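Local structure of MHC class I protein (Ginglymostoma cirratum, 6LUP) at residues 218-224 with 236-240. The protein is a nurse shark MHC class I heavy chain that, as in its family, probably displays peptides on the cell surface for recognition by T cells. Numbering follows the deposited sequence.
Sequences IDETEST and IHRST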
loop_
_atom_site.group_PDB
_atom_site.type_symbol
_atom_site.label_atom_id
_atom_site.label_comp_id
_atom_site.label_asym_id
_atom_site.label_seq_id
_atom_site.Cartn_x
_atom_site.Cartn_y
_atom_site.Cartn_z
ATOM N N ILE A 218 3.796 21.872 19.441
ATOM C CA ILE A 218 5.095 22.040 18.782
ATOM C C ILE A 218 5.007 21.920 17.254
ATOM O O ILE A 218 4.694 20.852 16.715
ATOM C CB ILE A 218 6.156 21.051 19.325
ATOM C CG1 ILE A 218 6.310 21.185 20.841
ATOM C CG2 ILE A 218 7.500 21.273 18.645
ATOM C CD1 ILE A 218 7.217 20.144 21.462
ATOM N N ASP A 219 5.281 23.031 16.569
ATOM C CA ASP A 219 5.501 23.024 15.125
ATOM C C ASP A 219 6.978 22.744 14.864
ATOM O O ASP A 219 7.710 22.416 15.797
ATOM C CB ASP A 219 5.091 24.360 14.509
ATOM C CG ASP A 219 3.598 24.592 14.566
ATOM O OD1 ASP A 219 3.094 24.974 15.645
ATOM O OD2 ASP A 219 2.929 24.397 13.526
ATOM N N GLU A 220 7.415 22.882 13.610
ATOM C CA GLU A 220 8.800 22.571 13.227
ATOM C C GLU A 220 9.193 21.238 13.868
ATOM O O GLU A 220 10.047 21.168 14.760
ATOM C CB GLU A 220 9.763 23.703 13.625
ATOM C CG GLU A 220 11.139 23.627 12.969
ATOM C CD GLU A 220 12.100 24.723 13.422
ATOM O OE1 GLU A 220 11.660 25.712 14.053
ATOM O OE2 GLU A 220 13.313 24.600 13.138
ATOM N N THR A 221 8.526 20.187 13.413
ATOM C CA THR A 221 8.714 18.853 13.955
ATOM C C THR A 221 9.011 17.879 12.814
ATOM O O THR A 221 8.480 18.025 11.707
ATOM C CB THR A 221 7.491 18.416 14.801
ATOM O OG1 THR A 221 7.711 17.109 15.334
ATOM C CG2 THR A 221 6.195 18.439 13.982
ATOM N N GLU A 222 9.874 16.904 13.079
ATOM C CA GLU A 222 10.298 15.966 12.044
ATOM C C GLU A 222 9.576 14.619 12.131
ATOM O O GLU A 222 9.498 14.005 13.198
ATOM C CB GLU A 222 11.815 15.783 12.071
ATOM C CG GLU A 222 12.380 15.230 10.772
ATOM C CD GLU A 222 13.601 15.991 10.284
ATOM O OE1 GLU A 222 14.355 16.534 11.122
ATOM O OE2 GLU A 222 13.806 16.042 9.049
ATOM N N SER A 223 9.049 14.168 10.999
ATOM C CA SER A 223 8.267 12.942 10.963
ATOM C C SER A 223 8.622 12.065 9.772
ATOM O O SER A 223 8.716 12.542 8.641
ATOM C CB SER A 223 6.771 13.266 10.955
ATOM O OG SER A 223 5.996 12.085 10.852
ATOM N N THR A 224 8.814 10.777 10.042
ATOM C CA THR A 224 9.029 9.788 8.990
ATOM C C THR A 224 7.769 9.618 8.152
ATOM O O THR A 224 7.842 9.243 6.984
ATOM C CB THR A 224 9.394 8.400 9.559
ATOM O OG1 THR A 224 8.361 7.943 10.447
ATOM C CG2 THR A 224 10.733 8.435 10.280
ATOM N N ILE A 236 5.327 4.908 13.003
ATOM C CA ILE A 236 5.653 6.301 12.710
ATOM C C ILE A 236 6.570 6.876 13.787
ATOM O O ILE A 236 6.433 6.559 14.974
ATOM C CB ILE A 236 4.383 7.174 12.531
ATOM C CG1 ILE A 236 4.763 8.603 12.110
ATOM C CG2 ILE A 236 3.501 7.140 13.777
ATOM C CD1 ILE A 236 3.607 9.436 11.594
ATOM N N HIS A 237 7.517 7.703 13.350
ATOM C CA HIS A 237 8.417 8.409 14.250
ATOM C C HIS A 237 8.201 9.902 14.077
ATOM O O HIS A 237 8.337 10.424 12.969
ATOM C CB HIS A 237 9.878 8.071 13.936
ATOM C CG HIS A 237 10.250 6.646 14.204
ATOM N ND1 HIS A 237 11.237 6.294 15.099
ATOM C CD2 HIS A 237 9.779 5.485 13.690
ATOM C CE1 HIS A 237 11.358 4.978 15.124
ATOM N NE2 HIS A 237 10.482 4.463 14.281
ATOM N N ARG A 238 7.836 10.581 15.161
ATOM C CA ARG A 238 7.864 12.041 15.181
ATOM C C ARG A 238 8.841 12.546 16.236
ATOM O O ARG A 238 8.717 12.227 17.420
ATOM C CB ARG A 238 6.477 12.654 15.391
ATOM C CG ARG A 238 6.462 14.142 15.074
ATOM C CD ARG A 238 5.104 14.794 15.271
ATOM N NE ARG A 238 4.129 14.394 14.260
ATOM C CZ ARG A 238 4.099 14.841 13.005
ATOM N NH1 ARG A 238 5.002 15.707 12.571
ATOM N NH2 ARG A 238 3.158 14.410 12.178
ATOM N N SER A 239 9.813 13.334 15.789
ATOM C CA SER A 239 10.866 13.838 16.665
ATOM C C SER A 239 11.073 15.343 16.532
ATOM O O SER A 239 10.888 15.926 15.458
ATOM C CB SER A 239 12.182 13.107 16.396
ATOM O OG SER A 239 12.557 13.234 15.036
ATOM N N THR A 240 11.463 15.959 17.643
ATOM C CA THR A 240 11.761 17.381 17.676
ATOM C C THR A 240 13.133 17.631 18.296
ATOM O O THR A 240 13.710 16.738 18.926
ATOM C CB THR A 240 10.672 18.175 18.435
ATOM O OG1 THR A 240 10.815 19.571 18.149
ATOM C CG2 THR A 240 10.752 17.942 19.950
#
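Glu222 and Ser239 form an antiparallel hydrogen-bonded pair: Glu222 N reaches Ser239 O at 2.8 Å, and Ser239 N returns to Glu222 O with an N-H...O angle of 168°. Two residues further along the strand, Thr224 N donates to His237 O at 3.0 Å. The reciprocal bond there is made by a side chain, since His237 N donates to Thr224 OG1, also at 3.0 Å and with an angle of 163°. Thr224 can accept it because its hydroxyl sits between its own backbone N and carbonyl carbon (chi1 58°). Between these pairs lies the non-hydrogen-bonded pair Ser223 and Arg238, where the strands draw in to 4.3 Å between CA atoms; two CA-H...O contacts, Arg238 CA to Glu222 O and Ser223 CA to His237 O, both 3.2 Å, lie across the close pair.

These bonds join strands 222-228 and 234-241 into a beta hairpin at one margin of the four-stranded sheet of the immunoglobulin C1-set domain. On its far side strand 234-241 bonds to strand 194-202, Arg238 pairing through its backbone with Cys197, one half of the domain's disulfide.

Side-chain packing centres on Arg238, which runs extended through chi2 and then bends at chi3, bringing its guanidinium over Ser223. Ser223 CB sits over one face of the Arg238 guanidinium, 3.3 Å from its plane and displaced from its middle, and Thr221 CG2 comes obliquely to 3.3 Å from Arg238 NH1. Arg238 NE donates a hydrogen bond to Val209 O of strand 208-213. Thr221 lies across the arginine chain, and its OG1 adds a weak bond to Ser239 O. Beside Thr224, whose CG2 touches His237 CB, the imidazole turns to another protein chain, hydrogen-bonding through ND1 to an aromatic side chain there.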